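Local coordinates for DNA polymerase beta (PDB 4P4M), which extends a DNA primer by template-directed addition of deoxynucleotides, as a metal-dependent family X polymerase, and probably takes part in base excision repair, at residues Gln301-Lys306 and Asp364-Pro369; Val282-Leu287 and Tyr308-Tyr313; Gly314-Gly319 and Asp351-Val356. One frame throughout, in Å; residues are numbered along the deposited sequence. Where two conformers were deposited one is given.

Contact 1: Gln301-Lys306 and Asp364-Pro369. With nucleotides of chain C.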
loop_
_atom_site.group_PDB
_atom_site.type_symbol
_atom_site.label_atom_id
_atom_site.label_comp_id
_atom_site.label_asym_id
_atom_site.label_seq_id
_atom_site.Cartn_x
_atom_site.Cartn_y
_atom_site.Cartn_z
ATOM N N GLN A 301 -4.970 -11.114 15.522
ATOM C CA GLN A 301 -5.821 -11.719 16.547
ATOM C C GLN A 301 -4.976 -12.566 17.507
ATOM O O GLN A 301 -5.179 -12.545 18.725
ATOM C CB GLN A 301 -6.918 -12.581 15.909
ATOM C CG GLN A 301 -8.068 -11.794 15.286
ATOM C CD GLN A 301 -9.029 -12.674 14.485
ATOM O OE1 GLN A 301 -8.667 -13.760 14.026
ATOM N NE2 GLN A 301 -10.263 -12.202 14.318
ATOM N N ALA A 302 -4.035 -13.330 16.951
ATOM C CA ALA A 302 -3.125 -14.125 17.779
ATOM C C ALA A 302 -2.335 -13.221 18.732
ATOM O O ALA A 302 -2.134 -13.558 19.907
ATOM C CB ALA A 302 -2.174 -14.943 16.908
ATOM N N ALA A 303 -1.881 -12.075 18.225
ATOM C CA ALA A 303 -1.182 -11.095 19.051
ATOM C C ALA A 303 -2.070 -10.618 20.203
ATOM O O ALA A 303 -1.650 -10.607 21.364
ATOM C CB ALA A 303 -0.704 -9.891 18.189
ATOM N N ILE A 304 -3.300 -10.218 19.881
ATOM C CA ILE A 304 -4.252 -9.785 20.905
ATOM C C ILE A 304 -4.408 -10.849 22.005
ATOM O O ILE A 304 -4.383 -10.539 23.193
ATOM C CB ILE A 304 -5.658 -9.501 20.310
ATOM C CG1 ILE A 304 -5.665 -8.188 19.510
ATOM C CG2 ILE A 304 -6.705 -9.459 21.428
ATOM C CD1 ILE A 304 -6.932 -7.974 18.690
ATOM N N SER A 305 -4.570 -12.104 21.602
ATOM C CA SER A 305 -4.785 -13.176 22.580
ATOM C C SER A 305 -3.616 -13.330 23.561
ATOM O O SER A 305 -3.792 -13.823 24.679
ATOM C CB SER A 305 -5.079 -14.506 21.879
ATOM O OG SER A 305 -3.903 -15.071 21.321
ATOM N N LYS A 306 -2.427 -12.896 23.146
ATOM C CA LYS A 306 -1.229 -13.013 23.976
ATOM C C LYS A 306 -0.795 -11.696 24.629
ATOM O O LYS A 306 0.265 -11.620 25.255
ATOM C CB LYS A 306 -0.076 -13.612 23.167
ATOM C CG LYS A 306 -0.307 -15.078 22.799
ATOM C CD LYS A 306 0.915 -15.696 22.155
ATOM C CE LYS A 306 0.745 -17.205 21.998
ATOM N NZ LYS A 306 0.749 -17.923 23.298
ATOM N N ASP A 364 7.416 -16.809 15.965
ATOM C CA ASP A 364 7.907 -17.514 17.162
ATOM C C ASP A 364 7.365 -16.923 18.465
ATOM O O ASP A 364 6.922 -17.655 19.350
ATOM C CB ASP A 364 9.449 -17.513 17.210
ATOM C CG ASP A 364 10.082 -18.349 16.109
ATOM O OD1 ASP A 364 9.393 -19.212 15.530
ATOM O OD2 ASP A 364 11.286 -18.152 15.827
ATOM N N VAL A 365 7.425 -15.600 18.590
ATOM C CA VAL A 365 6.958 -14.924 19.803
ATOM C C VAL A 365 5.448 -15.108 19.970
ATOM O O VAL A 365 4.933 -15.151 21.097
ATOM C CB VAL A 365 7.337 -13.431 19.787
ATOM C CG1 VAL A 365 6.638 -12.660 20.918
ATOM C CG2 VAL A 365 8.852 -13.277 19.890
ATOM N N LEU A 366 4.740 -15.241 18.852
ATOM C CA LEU A 366 3.284 -15.402 18.907
ATOM C C LEU A 366 2.844 -16.867 18.963
ATOM O O LEU A 366 1.646 -17.167 18.957
ATOM C CB LEU A 366 2.621 -14.691 17.726
ATOM C CG LEU A 366 2.791 -13.163 17.729
ATOM C CD1 LEU A 366 2.051 -12.548 16.545
ATOM C CD2 LEU A 366 2.327 -12.542 19.062
ATOM N N GLY A 367 3.812 -17.776 19.008
ATOM C CA GLY A 367 3.520 -19.201 19.065
ATOM C C GLY A 367 2.830 -19.785 17.845
ATOM O O GLY A 367 2.057 -20.737 17.969
ATOM N N MET A 368 3.109 -19.227 16.667
ATOM C CA MET A 368 2.527 -19.702 15.411
ATOM C C MET A 368 3.591 -20.345 14.534
ATOM O O MET A 368 4.701 -19.837 14.444
ATOM C CB MET A 368 1.922 -18.533 14.623
ATOM C CG MET A 368 0.878 -17.727 15.365
ATOM S SD MET A 368 0.422 -16.246 14.428
ATOM C CE MET A 368 -0.156 -16.950 12.881
ATOM N N PRO A 369 3.244 -21.446 13.851
ATOM C CA PRO A 369 4.183 -22.093 12.924
ATOM C C PRO A 369 4.549 -21.159 11.777
ATOM O O PRO A 369 3.651 -20.546 11.203
ATOM C CB PRO A 369 3.375 -23.268 12.357
ATOM C CG PRO A 369 2.208 -23.426 13.261
ATOM C CD PRO A 369 1.919 -22.087 13.838
ATOM O OP3 DA C 1 -11.310 -8.254 16.022
ATOM P P DA C 1 -11.171 -7.909 14.589
ATOM O OP1 DA C 1 -11.911 -6.656 14.349
ATOM O OP2 DA C 1 -11.487 -9.124 13.814
ATOM O "O5'" DA C 1 -9.635 -7.571 14.297
ATOM C "C5'" DA C 1 -8.586 -8.372 14.785
ATOM C "C4'" DA C 1 -7.294 -7.572 14.658
ATOM O "O4'" DA C 1 -7.026 -7.340 13.250
ATOM C "C3'" DA C 1 -7.315 -6.196 15.320
ATOM O "O3'" DA C 1 -6.015 -5.996 15.873
ATOM C "C2'" DA C 1 -7.642 -5.255 14.150
ATOM C "C1'" DA C 1 -6.986 -5.952 12.956
ATOM N N9 DA C 1 -7.666 -5.753 11.666
ATOM C C8 DA C 1 -9.021 -5.776 11.454
ATOM N N7 DA C 1 -9.370 -5.585 10.203
ATOM C C5 DA C 1 -8.167 -5.433 9.536
ATOM C C6 DA C 1 -7.876 -5.204 8.169
ATOM N N6 DA C 1 -8.831 -5.082 7.229
ATOM N N1 DA C 1 -6.579 -5.103 7.815
ATOM C C2 DA C 1 -5.643 -5.217 8.777
ATOM N N3 DA C 1 -5.800 -5.434 10.090
ATOM C C4 DA C 1 -7.103 -5.539 10.416
ATOM P P DT C 2 -5.703 -4.730 16.814
ATOM O OP1 DT C 2 -4.583 -5.101 17.708
ATOM O OP2 DT C 2 -6.983 -4.241 17.379
ATOM O "O5'" DT C 2 -5.199 -3.623 15.783
ATOM C "C5'" DT C 2 -3.956 -3.833 15.116
ATOM C "C4'" DT C 2 -3.823 -2.829 13.986
ATOM O "O4'" DT C 2 -4.776 -3.140 12.936
ATOM C "C3'" DT C 2 -4.054 -1.362 14.372
ATOM O "O3'" DT C 2 -2.760 -0.738 14.368
ATOM C "C2'" DT C 2 -4.977 -0.836 13.269
ATOM C "C1'" DT C 2 -4.926 -1.943 12.210
ATOM N N1 DT C 2 -6.123 -1.991 11.300
ATOM C C2 DT C 2 -5.916 -1.952 9.932
ATOM O O2 DT C 2 -4.821 -1.891 9.405
ATOM N N3 DT C 2 -7.050 -1.988 9.174
ATOM C C4 DT C 2 -8.348 -2.063 9.629
ATOM O O4 DT C 2 -9.289 -2.084 8.838
ATOM C C5 DT C 2 -8.508 -2.107 11.062
ATOM C C7 DT C 2 -9.891 -2.184 11.662
ATOM C C6 DT C 2 -7.404 -2.066 11.824
#
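Leu-366 reaches across to the end of helix 293-305 and sets one branch on the backbone of Ala-303, its CD2 lying 3.8 Å from Ala-303 CA. CG of Leu-366 stands beside the backbone N (chi1 -65°), which turns the forked end toward Ala-303; CD2 is 4.1 Å from Ala-303 CB and CD1 4.2 Å. Met-299 and Tyr-308 also touch this leucine, which makes it the buried middle of the contact. Next to it the sulfur of Met-368 meets the methyl of Ala-302, SD to CB 3.8 Å.

Lys-306 belongs to the looser, exposed side. Its aliphatic chain lies over the carbonyl of Leu-366, with CE 3.2 Å from Leu-366 O, and no hydrogen bond joins the two segments here or elsewhere. On the DNA side of the same helix, Ile-304 CD1 packs 3.6 Å from O3' of DA1 of chain C. Gln-301 NE2 makes a weak bond to OP2 of that nucleotide, doubtful because the side chain has two conformers.

After helix 359-365 the chain leaves helical angles at Gly-367, whose positive phi (65°) belongs to a Schellman motif. A Schellman-capped helix end and the chain just after it thus pack on the last turn of helix 293-305 in the polymerase beta thumb, with DNA on that helix's other side.

Contact 2: Val282-Leu287 and Tyr308-Tyr313. With nucleotides of chain C.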
loop_
_atom_site.group_PDB
_atom_site.type_symbol
_atom_site.label_atom_id
_atom_site.label_comp_id
_atom_site.label_asym_id
_atom_site.label_seq_id
_atom_site.Cartn_x
_atom_site.Cartn_y
_atom_site.Cartn_z
ATOM N N VAL A 282 11.109 -2.596 9.374
ATOM C CA VAL A 282 11.036 -3.330 8.104
ATOM C C VAL A 282 10.510 -4.794 8.204
ATOM O O VAL A 282 9.685 -5.209 7.396
ATOM C CB VAL A 282 12.369 -3.222 7.303
ATOM C CG1 VAL A 282 12.401 -4.207 6.145
ATOM C CG2 VAL A 282 12.547 -1.774 6.795
ATOM N N PRO A 283 10.965 -5.575 9.202
ATOM C CA PRO A 283 10.446 -6.955 9.267
ATOM C C PRO A 283 8.927 -7.021 9.477
ATOM O O PRO A 283 8.249 -7.851 8.854
ATOM C CB PRO A 283 11.185 -7.555 10.483
ATOM C CG PRO A 283 12.480 -6.746 10.559
ATOM C CD PRO A 283 12.054 -5.341 10.170
ATOM N N THR A 284 8.392 -6.178 10.358
ATOM C CA THR A 284 6.948 -6.165 10.570
ATOM C C THR A 284 6.189 -5.553 9.374
ATOM O O THR A 284 5.045 -5.909 9.116
ATOM C CB THR A 284 6.566 -5.439 11.885
ATOM O OG1 THR A 284 7.353 -4.252 12.014
ATOM C CG2 THR A 284 6.838 -6.344 13.103
ATOM N N ALA A 285 6.818 -4.629 8.649
ATOM C CA ALA A 285 6.187 -4.074 7.446
ATOM C C ALA A 285 6.177 -5.108 6.310
ATOM O O ALA A 285 5.229 -5.171 5.522
ATOM C CB ALA A 285 6.897 -2.767 6.998
ATOM N N MET A 286 7.232 -5.916 6.210
ATOM C CA MET A 286 7.226 -6.998 5.229
ATOM C C MET A 286 6.057 -7.947 5.492
ATOM O O MET A 286 5.373 -8.376 4.555
ATOM C CB MET A 286 8.561 -7.749 5.221
ATOM C CG MET A 286 9.683 -6.961 4.568
ATOM S SD MET A 286 11.283 -7.761 4.729
ATOM C CE MET A 286 10.997 -9.250 3.774
ATOM N N LEU A 287 5.803 -8.259 6.762
ATOM C CA LEU A 287 4.653 -9.105 7.097
ATOM C C LEU A 287 3.341 -8.445 6.683
ATOM O O LEU A 287 2.498 -9.064 6.030
ATOM C CB LEU A 287 4.589 -9.399 8.600
ATOM C CG LEU A 287 5.364 -10.585 9.158
ATOM C CD1 LEU A 287 5.385 -10.502 10.690
ATOM C CD2 LEU A 287 4.746 -11.912 8.672
ATOM N N TYR A 308 -0.372 -8.688 22.979
ATOM C CA TYR A 308 0.437 -7.864 22.084
ATOM C C TYR A 308 -0.408 -7.018 21.132
ATOM O O TYR A 308 -1.579 -7.329 20.870
ATOM C CB TYR A 308 1.359 -8.734 21.221
ATOM C CG TYR A 308 2.469 -9.426 21.979
ATOM C CD1 TYR A 308 2.248 -10.645 22.603
ATOM C CD2 TYR A 308 3.746 -8.864 22.053
ATOM C CE1 TYR A 308 3.266 -11.291 23.298
ATOM C CE2 TYR A 308 4.774 -9.508 22.742
ATOM C CZ TYR A 308 4.523 -10.715 23.362
ATOM O OH TYR A 308 5.527 -11.363 24.050
ATOM N N LEU A 309 0.217 -5.956 20.622
ATOM C CA LEU A 309 -0.260 -5.202 19.461
ATOM C C LEU A 309 0.712 -5.449 18.302
ATOM O O LEU A 309 1.917 -5.233 18.450
ATOM C CB LEU A 309 -0.277 -3.700 19.766
ATOM C CG LEU A 309 -0.446 -2.776 18.548
ATOM C CD1 LEU A 309 -1.874 -2.837 18.045
ATOM C CD2 LEU A 309 -0.046 -1.327 18.885
ATOM N N LEU A 310 0.193 -5.915 17.169
ATOM C CA LEU A 310 0.991 -6.088 15.947
ATOM C C LEU A 310 0.498 -5.150 14.834
ATOM O O LEU A 310 -0.700 -5.134 14.501
ATOM C CB LEU A 310 0.917 -7.539 15.463
ATOM C CG LEU A 310 1.696 -7.877 14.183
ATOM C CD1 LEU A 310 3.200 -7.665 14.411
ATOM C CD2 LEU A 310 1.419 -9.313 13.711
ATOM N N ASN A 311 1.414 -4.366 14.271
ATOM C CA ASN A 311 1.128 -3.557 13.081
ATOM C C ASN A 311 2.380 -3.489 12.195
ATOM O O ASN A 311 3.338 -4.235 12.422
ATOM C CB ASN A 311 0.599 -2.155 13.465
ATOM C CG ASN A 311 1.578 -1.376 14.329
ATOM O OD1 ASN A 311 2.788 -1.553 14.213
ATOM N ND2 ASN A 311 1.054 -0.511 15.209
ATOM N N GLU A 312 2.383 -2.624 11.179
ATOM C CA GLU A 312 3.549 -2.567 10.291
ATOM C C GLU A 312 4.785 -2.002 10.979
ATOM O O GLU A 312 5.914 -2.247 10.535
ATOM C CB GLU A 312 3.261 -1.771 9.003
ATOM C CG GLU A 312 2.778 -0.330 9.226
ATOM C CD GLU A 312 1.257 -0.214 9.197
ATOM O OE1 GLU A 312 0.567 -0.979 9.915
ATOM O OE2 GLU A 312 0.748 0.642 8.439
ATOM N N TYR A 313 4.570 -1.254 12.060
ATOM C CA TYR A 313 5.658 -0.547 12.727
ATOM C C TYR A 313 6.388 -1.384 13.772
ATOM O O TYR A 313 7.554 -1.112 14.088
ATOM C CB TYR A 313 5.145 0.753 13.348
ATOM C CG TYR A 313 4.493 1.660 12.333
ATOM C CD1 TYR A 313 5.225 2.169 11.267
ATOM C CD2 TYR A 313 3.145 2.007 12.433
ATOM C CE1 TYR A 313 4.630 2.997 10.317
ATOM C CE2 TYR A 313 2.548 2.840 11.490
ATOM C CZ TYR A 313 3.304 3.336 10.440
ATOM O OH TYR A 313 2.745 4.177 9.491
ATOM P P DA C 3 -2.601 0.858 14.520
ATOM O OP1 DA C 3 -1.281 1.123 15.141
ATOM O OP2 DA C 3 -3.838 1.409 15.123
ATOM O "O5'" DA C 3 -2.579 1.377 13.014
ATOM C "C5'" DA C 3 -1.549 0.946 12.127
ATOM C "C4'" DA C 3 -1.751 1.622 10.785
ATOM O "O4'" DA C 3 -2.918 1.061 10.133
ATOM C "C3'" DA C 3 -1.978 3.128 10.889
ATOM O "O3'" DA C 3 -0.917 3.743 10.192
ATOM C "C2'" DA C 3 -3.301 3.360 10.163
ATOM C "C1'" DA C 3 -3.531 2.073 9.374
ATOM N N9 DA C 3 -4.959 1.791 9.239
ATOM C C8 DA C 3 -5.833 1.519 10.257
ATOM N N7 DA C 3 -7.069 1.321 9.853
ATOM C C5 DA C 3 -7.003 1.484 8.478
ATOM C C6 DA C 3 -7.986 1.414 7.472
ATOM N N6 DA C 3 -9.280 1.143 7.723
ATOM N N1 DA C 3 -7.585 1.639 6.199
ATOM C C2 DA C 3 -6.293 1.916 5.959
ATOM N N3 DA C 3 -5.285 2.016 6.826
ATOM C C4 DA C 3 -5.707 1.782 8.082
ATOM P P DT C 2 -5.703 -4.730 16.814
ATOM O OP1 DT C 2 -4.583 -5.101 17.708
ATOM O OP2 DT C 2 -6.983 -4.241 17.379
ATOM O "O5'" DT C 2 -5.199 -3.623 15.783
ATOM C "C5'" DT C 2 -3.956 -3.833 15.116
ATOM C "C4'" DT C 2 -3.823 -2.829 13.986
ATOM O "O4'" DT C 2 -4.776 -3.140 12.936
ATOM C "C3'" DT C 2 -4.054 -1.362 14.372
ATOM O "O3'" DT C 2 -2.760 -0.738 14.368
ATOM C "C2'" DT C 2 -4.977 -0.836 13.269
ATOM C "C1'" DT C 2 -4.926 -1.943 12.210
ATOM N N1 DT C 2 -6.123 -1.991 11.300
ATOM C C2 DT C 2 -5.916 -1.952 9.932
ATOM O O2 DT C 2 -4.821 -1.891 9.405
ATOM N N3 DT C 2 -7.050 -1.988 9.174
ATOM C C4 DT C 2 -8.348 -2.063 9.629
ATOM O O4 DT C 2 -9.289 -2.084 8.838
ATOM C C5 DT C 2 -8.508 -2.107 11.062
ATOM C C7 DT C 2 -9.891 -2.184 11.662
ATOM C C6 DT C 2 -7.404 -2.066 11.824
ATOM P P DC C 4 -0.745 5.345 10.186
ATOM O OP1 DC C 4 0.696 5.637 10.363
ATOM O OP2 DC C 4 -1.743 5.941 11.105
ATOM O "O5'" DC C 4 -1.170 5.761 8.703
ATOM C "C5'" DC C 4 -0.491 5.210 7.569
ATOM C "C4'" DC C 4 -0.892 5.940 6.299
ATOM O "O4'" DC C 4 -2.231 5.504 5.926
ATOM C "C3'" DC C 4 -0.924 7.464 6.386
ATOM O "O3'" DC C 4 -0.379 7.928 5.147
ATOM C "C2'" DC C 4 -2.414 7.780 6.577
ATOM C "C1'" DC C 4 -3.115 6.602 5.883
ATOM N N1 DC C 4 -4.394 6.146 6.542
ATOM C C2 DC C 4 -5.506 5.904 5.734
ATOM O O2 DC C 4 -5.393 6.083 4.514
ATOM N N3 DC C 4 -6.673 5.493 6.300
ATOM C C4 DC C 4 -6.739 5.315 7.622
ATOM N N4 DC C 4 -7.915 4.903 8.126
ATOM C C5 DC C 4 -5.614 5.559 8.474
ATOM C C6 DC C 4 -4.465 5.964 7.902
HETATM O O HOH W 1 3.303 -6.757 11.110
#
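Thr-284 OG1 is held between two carbonyls, Glu-312 O at 2.9 Å and Ser-281 O one turn back, for which it has one proton. With OG1 between the backbone N and the carbonyl carbon (chi1 42°), the methyl CG2 is left to meet Leu-310 CD1 at 4.1 Å. Ala-285 follows with its CB 3.7 Å from Glu-312 O. One water also bridges the two backbones, donating to Thr-284 O and to Asn-311 O. Helix 282-290 is thereby joined to the turn that follows strand 308-310 in the polymerase beta thumb, a turn that carries DNA-binding residues.

The far side of 308-313 faces chain C. Asn-311 OD1 accepts from Tyr-313 N in an Asx turn, with the N-H well above the carbonyl plane, while ND2 donates to OP1 of DA3 of chain C at 2.9 Å. Tyr-313 OH gives a 2.7 Å bond to OP1 of DC4 of chain C. CG of Glu-312 covers the centre of one face of the tyrosine ring, 3.7 Å above its plane, and the carboxylate forms a salt bridge with Arg-275.

Neutral amide and hydroxyl donors therefore take successive phosphates, and the arginine probably offsets the acid's charge near the DNA backbone.

Contact 3: Gly314-Gly319 and Asp351-Val356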
loop_
_atom_site.group_PDB
_atom_site.type_symbol
_atom_site.label_atom_id
_atom_site.label_comp_id
_atom_site.label_asym_id
_atom_site.label_seq_id
_atom_site.Cartn_x
_atom_site.Cartn_y
_atom_site.Cartn_z
ATOM N N GLY A 314 5.721 -2.405 14.307
ATOM C CA GLY A 314 6.395 -3.255 15.284
ATOM C C GLY A 314 5.499 -4.264 15.977
ATOM O O GLY A 314 4.301 -4.341 15.692
ATOM N N LEU A 315 6.106 -5.053 16.863
ATOM C CA LEU A 315 5.387 -5.969 17.749
ATOM C C LEU A 315 5.540 -5.402 19.154
ATOM O O LEU A 315 6.669 -5.259 19.635
ATOM C CB LEU A 315 6.003 -7.382 17.671
ATOM C CG LEU A 315 5.463 -8.472 18.613
ATOM C CD1 LEU A 315 3.986 -8.801 18.305
ATOM C CD2 LEU A 315 6.318 -9.739 18.544
ATOM N N PHE A 316 4.423 -5.061 19.809
ATOM C CA PHE A 316 4.478 -4.323 21.081
ATOM C C PHE A 316 3.789 -5.108 22.203
ATOM O O PHE A 316 2.649 -5.533 22.052
ATOM C CB PHE A 316 3.815 -2.936 20.922
ATOM C CG PHE A 316 4.402 -2.111 19.807
ATOM C CD1 PHE A 316 5.538 -1.341 20.023
ATOM C CD2 PHE A 316 3.832 -2.129 18.535
ATOM C CE1 PHE A 316 6.099 -0.592 18.984
ATOM C CE2 PHE A 316 4.377 -1.387 17.492
ATOM C CZ PHE A 316 5.513 -0.614 17.713
ATOM N N LYS A 317 4.493 -5.309 23.317
ATOM C CA LYS A 317 3.963 -6.111 24.417
ATOM C C LYS A 317 3.217 -5.218 25.397
ATOM O O LYS A 317 3.834 -4.474 26.160
ATOM C CB LYS A 317 5.094 -6.868 25.135
ATOM C CG LYS A 317 4.596 -7.974 26.105
ATOM C CD LYS A 317 5.791 -8.749 26.676
ATOM C CE LYS A 317 5.362 -9.777 27.714
ATOM N NZ LYS A 317 4.471 -10.801 27.144
ATOM N N LEU A 318 1.887 -5.300 25.367
ATOM C CA LEU A 318 1.043 -4.391 26.141
ATOM C C LEU A 318 0.814 -4.877 27.568
ATOM O O LEU A 318 0.628 -4.069 28.476
ATOM C CB LEU A 318 -0.303 -4.166 25.440
ATOM C CG LEU A 318 -0.271 -3.667 23.985
ATOM C CD1 LEU A 318 -1.680 -3.431 23.454
ATOM C CD2 LEU A 318 0.570 -2.399 23.850
ATOM N N GLY A 319 0.825 -6.196 27.757
ATOM C CA GLY A 319 0.598 -6.788 29.066
ATOM C C GLY A 319 -0.793 -7.379 29.220
ATOM O O GLY A 319 -1.337 -7.968 28.286
ATOM N N ASP A 351 8.416 2.063 24.111
ATOM C CA ASP A 351 8.966 1.371 25.278
ATOM C C ASP A 351 8.499 -0.087 25.372
ATOM O O ASP A 351 9.145 -0.911 26.032
ATOM C CB ASP A 351 8.587 2.092 26.579
ATOM C CG ASP A 351 9.339 3.395 26.775
ATOM O OD1 ASP A 351 10.429 3.560 26.188
ATOM O OD2 ASP A 351 8.835 4.255 27.531
ATOM N N LYS A 352 7.372 -0.391 24.734
ATOM C CA LYS A 352 6.799 -1.745 24.758
ATOM C C LYS A 352 7.322 -2.644 23.637
ATOM O O LYS A 352 6.967 -3.824 23.572
ATOM C CB LYS A 352 5.272 -1.686 24.644
ATOM C CG LYS A 352 4.577 -0.764 25.649
ATOM C CD LYS A 352 4.673 -1.305 27.054
ATOM C CE LYS A 352 3.688 -0.604 27.987
ATOM N NZ LYS A 352 4.132 0.775 28.305
ATOM N N ARG A 353 8.154 -2.095 22.753
ATOM C CA ARG A 353 8.586 -2.837 21.569
ATOM C C ARG A 353 9.381 -4.097 21.912
ATOM O O ARG A 353 10.306 -4.063 22.729
ATOM C CB ARG A 353 9.433 -1.958 20.627
ATOM C CG ARG A 353 9.956 -2.735 19.385
ATOM C CD ARG A 353 10.965 -1.917 18.533
ATOM N NE ARG A 353 10.366 -0.685 18.015
ATOM C CZ ARG A 353 9.668 -0.604 16.886
ATOM N NH1 ARG A 353 9.476 -1.688 16.142
ATOM N NH2 ARG A 353 9.159 0.561 16.501
ATOM N N VAL A 354 9.016 -5.208 21.279
ATOM C CA VAL A 354 9.872 -6.386 21.256
ATOM C C VAL A 354 10.623 -6.338 19.929
ATOM O O VAL A 354 10.024 -6.507 18.856
ATOM C CB VAL A 354 9.066 -7.698 21.336
ATOM C CG1 VAL A 354 9.980 -8.913 21.097
ATOM C CG2 VAL A 354 8.352 -7.799 22.678
ATOM N N GLU A 355 11.926 -6.084 19.994
ATOM C CA GLU A 355 12.725 -5.981 18.778
ATOM C C GLU A 355 12.723 -7.288 17.990
ATOM O O GLU A 355 12.861 -8.367 18.568
ATOM C CB GLU A 355 14.160 -5.560 19.107
ATOM C CG GLU A 355 14.271 -4.127 19.597
ATOM C CD GLU A 355 15.701 -3.743 19.930
ATOM O OE1 GLU A 355 16.633 -4.341 19.339
ATOM O OE2 GLU A 355 15.890 -2.852 20.788
ATOM N N VAL A 356 12.555 -7.190 16.673
ATOM C CA VAL A 356 12.650 -8.367 15.807
ATOM C C VAL A 356 13.538 -8.079 14.596
ATOM O O VAL A 356 13.628 -6.933 14.160
ATOM C CB VAL A 356 11.254 -8.864 15.350
ATOM C CG1 VAL A 356 10.444 -9.341 16.543
ATOM C CG2 VAL A 356 10.500 -7.763 14.578
HETATM O O HOH W 2 8.980 -4.787 16.813
#
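CE1 of the Phe-316 ring lies over the centre of one face of the Arg-353 guanidinium, 4.1 Å above its plane. These side chains flank a single antiparallel beta bridge between strand 315-317 and the loop 351-356 of the thumb. The two flat groups are inclined by 63° rather than stacked, and Phe-316 CZ also faces NH2 of the arginine. At the edge of the ring, near its plane, is the carbonyl carbon of Lys-352. Pro-345 touches both side chains.

In the bridge Phe-316 and Arg-353 form a non-hydrogen-bonded pair with CA atoms 4.4 Å apart. The other edge of strand 315-317 pairs with strand 308-310. Val-354 N gives a straight 2.9 Å bond to Leu-315 O, nearly along the C=O axis. Lys-317 N bonds to Lys-352 O at the same length, but from above the carbonyl plane. Lys-352 bends at chi2 (-69°) and lays CD 3.4 Å from Lys-317 O. On the face away from Phe-316 and Arg-353, Leu-315 CD2 packs against Val-354 CB.

Arg-353 extends from its backbone and then turns at chi3 (-60°), which takes the guanidinium back along Phe-316. NE forms a salt bridge with Glu-350, and NH1 bonds to Tyr-313 O. One water links both segments: it accepts from Leu-315 N and Arg-353 NH1 and donates to Val-354 O, 2.9 Å from the water oxygen.

How the contacts relate
From the N-terminal end, helix 282-290 opens contact 2 and helix 293-305 then opens contact 1. Contact 2 closes first, when the chain returns along 308-313, so contacts 1 and 2 cross. Contact 3 begins at once with 314-319 and closes at 351-356, in series with contact 2 and within the span of contact 1, which closes at the end of helix 359-365 and just beyond. Strands 308-310 and 315-317 pair, joining contacts 2 and 3. Tyr-308 N probably bonds to Ala-303 O, linking contact 2 to contact 1. Contact 2 ties helix 282-290 to the hairpin's turn, contact 3 ties the hairpin to the loop before helix 359-365, and contact 1 joins that helix's end to helix 293-305.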